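Local coordinates for zinc finger (CCCH type) motif-containing protein (Toxoplasma gondii, PDB 7NG2), which probably reads N6-methyladenosine marks on RNA through its YTH domain, linking m6A recognition to mRNA cleavage and polyadenylation, at residues Asn26-Ala37 with Leu82-Gln91. Numbering follows the deposited sequence.
Sequences NIYTSIQHGVWA and LFPGIWGPVQ
Trp87 drives its indole between helix 24-33, at Asn26, Thr29 and Ser30, and the edge strand 35-36 of the YTH domain, so that the loop joining strands 67-74 and 98-109 is packed against this helix-strand corner. The six-membered ring leads: its rim meets Val35 O and Asn26 O near the ring plane, while the Trp36 side chain crosses that of Trp87 at about a right angle, with the planes of their six-membered rings 72° apart and Trp36 CE3 4.0 Å from Trp87 CH2. A broad, flat indole can touch helix and strand at once, and Ala37, small enough to admit it, sets CB 3.6 Å from Trp87 NE1, whose N-H makes a weak hydrogen bond to Asn97 OD1. With both chi1 (-166°) and chi2 (173°) near anti, Ile86 is extended and meets Thr29 tip to tip, CD1 to CG2 at 3.6 Å, and the same CD1 also reaches His33 CD2. Farther along, His33 CB lies over one face of Phe83 in a CH-pi contact, 4.2 Å from the ring centroid. Beta-branched Val35 spreads its methyls, CG1 resting against Trp87 CZ2 and CG2 against Leu82 CD2. No direct hydrogen bond joins the two segments; instead one water donates to both Asn26 OD1 (3.1 Å) and Trp87 O (2.7 Å).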
loop_
_atom_site.group_PDB
_atom_site.type_symbol
_atom_site.label_atom_id
_atom_site.label_comp_id
_atom_site.label_asym_id
_atom_site.label_seq_id
_atom_site.Cartn_x
_atom_site.Cartn_y
_atom_site.Cartn_z
ATOM N N ASN A 26 -3.220 -10.791 7.879
ATOM C CA ASN A 26 -2.482 -10.667 6.625
ATOM C C ASN A 26 -1.519 -9.482 6.659
ATOM O O ASN A 26 -0.413 -9.559 6.108
ATOM C CB ASN A 26 -3.451 -10.563 5.446
ATOM C CG ASN A 26 -4.179 -11.867 5.175
ATOM O OD1 ASN A 26 -3.723 -12.939 5.573
ATOM N ND2 ASN A 26 -5.309 -11.780 4.492
ATOM N N ILE A 27 -1.929 -8.377 7.291
ATOM C CA ILE A 27 -1.030 -7.242 7.488
ATOM C C ILE A 27 0.175 -7.660 8.319
ATOM O O ILE A 27 1.322 -7.324 7.997
ATOM C CB ILE A 27 -1.784 -6.067 8.139
ATOM C CG1 ILE A 27 -2.950 -5.618 7.257
ATOM C CG2 ILE A 27 -0.824 -4.908 8.416
ATOM C CD1 ILE A 27 -2.519 -5.029 5.938
ATOM N N TYR A 28 -0.067 -8.406 9.400
ATOM C CA TYR A 28 1.032 -8.859 10.246
ATOM C C TYR A 28 2.005 -9.720 9.454
ATOM O O TYR A 28 3.225 -9.548 9.559
ATOM C CB TYR A 28 0.495 -9.630 11.451
ATOM C CG TYR A 28 -0.434 -8.833 12.332
ATOM C CD1 TYR A 28 -0.294 -7.457 12.469
ATOM C CD2 TYR A 28 -1.462 -9.461 13.027
ATOM C CE1 TYR A 28 -1.151 -6.730 13.282
ATOM C CE2 TYR A 28 -2.321 -8.743 13.838
ATOM C CZ TYR A 28 -2.163 -7.379 13.960
ATOM O OH TYR A 28 -3.021 -6.666 14.764
ATOM N N THR A 29 1.483 -10.639 8.643
ATOM C CA THR A 29 2.340 -11.459 7.794
ATOM C C THR A 29 3.134 -10.599 6.819
ATOM O O THR A 29 4.321 -10.847 6.576
ATOM C CB THR A 29 1.481 -12.482 7.052
ATOM O OG1 THR A 29 0.878 -13.367 8.006
ATOM C CG2 THR A 29 2.315 -13.287 6.079
ATOM N N SER A 30 2.493 -9.574 6.255
ATOM C CA SER A 30 3.167 -8.684 5.316
ATOM C C SER A 30 4.331 -7.956 5.981
ATOM O O SER A 30 5.415 -7.838 5.394
ATOM C CB SER A 30 2.155 -7.684 4.758
ATOM O OG SER A 30 2.749 -6.836 3.788
ATOM N N ILE A 31 4.130 -7.481 7.211
ATOM C CA ILE A 31 5.196 -6.805 7.943
ATOM C C ILE A 31 6.302 -7.793 8.298
ATOM O O ILE A 31 7.495 -7.480 8.195
ATOM C CB ILE A 31 4.616 -6.112 9.193
ATOM C CG1 ILE A 31 3.690 -4.965 8.785
ATOM C CG2 ILE A 31 5.725 -5.598 10.095
ATOM C CD1 ILE A 31 2.791 -4.501 9.912
ATOM N N GLN A 32 5.921 -9.011 8.694
ATOM C CA GLN A 32 6.894 -9.995 9.151
ATOM C C GLN A 32 7.808 -10.447 8.019
ATOM O O GLN A 32 9.012 -10.648 8.230
ATOM C CB GLN A 32 6.146 -11.184 9.751
ATOM C CG GLN A 32 7.012 -12.233 10.407
ATOM C CD GLN A 32 6.184 -13.370 10.967
ATOM O OE1 GLN A 32 5.003 -13.506 10.644
ATOM N NE2 GLN A 32 6.793 -14.187 11.819
ATOM N N HIS A 33 7.261 -10.609 6.813
ATOM C CA HIS A 33 7.992 -11.212 5.707
ATOM C C HIS A 33 8.190 -10.303 4.501
ATOM O O HIS A 33 8.835 -10.717 3.534
ATOM C CB HIS A 33 7.323 -12.524 5.290
ATOM C CG HIS A 33 7.283 -13.538 6.389
ATOM N ND1 HIS A 33 8.423 -14.120 6.899
ATOM C CD2 HIS A 33 6.248 -14.063 7.087
ATOM C CE1 HIS A 33 8.093 -14.971 7.854
ATOM N NE2 HIS A 33 6.778 -14.955 7.988
ATOM N N GLY A 34 7.680 -9.079 4.531
ATOM C CA GLY A 34 7.917 -8.146 3.445
ATOM C C GLY A 34 7.278 -8.580 2.143
ATOM O O GLY A 34 7.934 -8.594 1.099
ATOM N N VAL A 35 5.989 -8.913 2.183
ATOM C CA VAL A 35 5.344 -9.575 1.056
ATOM C C VAL A 35 3.886 -9.142 0.988
ATOM O O VAL A 35 3.250 -8.866 2.009
ATOM C CB VAL A 35 5.493 -11.114 1.178
ATOM C CG1 VAL A 35 4.815 -11.630 2.451
ATOM C CG2 VAL A 35 4.964 -11.829 -0.064
ATOM N N TRP A 36 3.350 -9.101 -0.229
ATOM C CA TRP A 36 1.928 -8.862 -0.442
ATOM C C TRP A 36 1.497 -9.593 -1.707
ATOM O O TRP A 36 2.327 -10.003 -2.518
ATOM C CB TRP A 36 1.614 -7.355 -0.552
ATOM C CG TRP A 36 0.160 -7.064 -0.379
ATOM C CD1 TRP A 36 -0.690 -6.555 -1.311
ATOM C CD2 TRP A 36 -0.615 -7.272 0.807
ATOM N NE1 TRP A 36 -1.954 -6.433 -0.781
ATOM C CE2 TRP A 36 -1.935 -6.875 0.517
ATOM C CE3 TRP A 36 -0.324 -7.775 2.081
ATOM C CZ2 TRP A 36 -2.966 -6.947 1.461
ATOM C CZ3 TRP A 36 -1.347 -7.852 3.017
ATOM C CH2 TRP A 36 -2.652 -7.437 2.701
ATOM N N ALA A 37 0.182 -9.738 -1.870
ATOM C CA ALA A 37 -0.394 -10.188 -3.128
ATOM C C ALA A 37 -1.750 -9.522 -3.271
ATOM O O ALA A 37 -2.404 -9.197 -2.277
ATOM C CB ALA A 37 -0.528 -11.719 -3.208
ATOM N N LEU A 82 8.277 -16.287 -4.637
ATOM C CA LEU A 82 8.327 -15.560 -3.377
ATOM C C LEU A 82 7.272 -16.124 -2.433
ATOM O O LEU A 82 6.074 -16.087 -2.741
ATOM C CB LEU A 82 8.095 -14.070 -3.609
ATOM C CG LEU A 82 8.125 -13.191 -2.360
ATOM C CD1 LEU A 82 9.513 -13.208 -1.738
ATOM C CD2 LEU A 82 7.705 -11.783 -2.713
ATOM N N PHE A 83 7.721 -16.638 -1.282
ATOM C CA PHE A 83 6.880 -17.235 -0.243
ATOM C C PHE A 83 5.683 -17.985 -0.817
ATOM O O PHE A 83 4.536 -17.660 -0.500
ATOM C CB PHE A 83 6.465 -16.194 0.801
ATOM C CG PHE A 83 7.621 -15.660 1.600
ATOM C CD1 PHE A 83 8.212 -16.433 2.585
ATOM C CD2 PHE A 83 8.131 -14.399 1.346
ATOM C CE1 PHE A 83 9.290 -15.949 3.315
ATOM C CE2 PHE A 83 9.204 -13.913 2.069
ATOM C CZ PHE A 83 9.782 -14.684 3.053
ATOM N N PRO A 84 5.900 -19.016 -1.631
ATOM C CA PRO A 84 4.760 -19.668 -2.292
ATOM C C PRO A 84 3.772 -20.222 -1.275
ATOM O O PRO A 84 4.153 -20.913 -0.328
ATOM C CB PRO A 84 5.420 -20.787 -3.108
ATOM C CG PRO A 84 6.827 -20.339 -3.307
ATOM C CD PRO A 84 7.189 -19.573 -2.070
ATOM N N GLY A 85 2.495 -19.886 -1.466
ATOM C CA GLY A 85 1.413 -20.403 -0.646
ATOM C C GLY A 85 1.238 -19.761 0.711
ATOM O O GLY A 85 0.424 -20.245 1.503
ATOM N N ILE A 86 1.952 -18.669 0.994
ATOM C CA ILE A 86 1.958 -18.097 2.337
ATOM C C ILE A 86 0.566 -17.668 2.790
ATOM O O ILE A 86 0.270 -17.678 3.991
ATOM C CB ILE A 86 2.987 -16.952 2.430
ATOM C CG1 ILE A 86 3.238 -16.582 3.895
ATOM C CG2 ILE A 86 2.538 -15.738 1.597
ATOM C CD1 ILE A 86 4.358 -15.572 4.100
ATOM N N TRP A 87 -0.310 -17.294 1.857
ATOM C CA TRP A 87 -1.618 -16.761 2.225
ATOM C C TRP A 87 -2.667 -17.841 2.405
ATOM O O TRP A 87 -3.800 -17.534 2.781
ATOM C CB TRP A 87 -2.114 -15.750 1.185
ATOM C CG TRP A 87 -1.142 -14.657 0.942
ATOM C CD1 TRP A 87 -0.464 -14.412 -0.217
ATOM C CD2 TRP A 87 -0.696 -13.677 1.887
ATOM N NE1 TRP A 87 0.358 -13.325 -0.054
ATOM C CE2 TRP A 87 0.240 -12.862 1.230
ATOM C CE3 TRP A 87 -1.003 -13.409 3.225
ATOM C CZ2 TRP A 87 0.870 -11.789 1.864
ATOM C CZ3 TRP A 87 -0.380 -12.349 3.852
ATOM C CH2 TRP A 87 0.549 -11.553 3.174
ATOM N N GLY A 88 -2.327 -19.095 2.154
ATOM C CA GLY A 88 -3.311 -20.147 2.202
ATOM C C GLY A 88 -4.131 -20.184 0.929
ATOM O O GLY A 88 -3.733 -19.645 -0.106
ATOM N N PRO A 89 -5.303 -20.819 0.992
ATOM C CA PRO A 89 -6.077 -21.073 -0.239
ATOM C C PRO A 89 -6.445 -19.834 -1.043
ATOM O O PRO A 89 -6.658 -19.945 -2.258
ATOM C CB PRO A 89 -7.316 -21.811 0.282
ATOM C CG PRO A 89 -6.842 -22.484 1.533
ATOM C CD PRO A 89 -5.872 -21.515 2.158
ATOM N N VAL A 90 -6.544 -18.660 -0.412
ATOM C CA VAL A 90 -6.797 -17.435 -1.169
ATOM C C VAL A 90 -5.708 -17.174 -2.205
ATOM O O VAL A 90 -5.947 -16.468 -3.190
ATOM C CB VAL A 90 -7.020 -16.235 -0.220
ATOM C CG1 VAL A 90 -5.703 -15.786 0.375
ATOM C CG2 VAL A 90 -7.695 -15.082 -0.958
ATOM N N GLN A 91 -4.515 -17.750 -2.012
ATOM C CA GLN A 91 -3.444 -17.635 -2.999
ATOM C C GLN A 91 -3.943 -17.970 -4.401
ATOM O O GLN A 91 -3.532 -17.344 -5.384
ATOM C CB GLN A 91 -2.303 -18.569 -2.592
ATOM C CG GLN A 91 -0.969 -18.311 -3.249
ATOM C CD GLN A 91 -0.199 -17.196 -2.577
ATOM O OE1 GLN A 91 0.269 -17.330 -1.436
ATOM N NE2 GLN A 91 -0.061 -16.086 -3.277
HETATM O O HOH W 1 -4.746 -15.599 4.481
#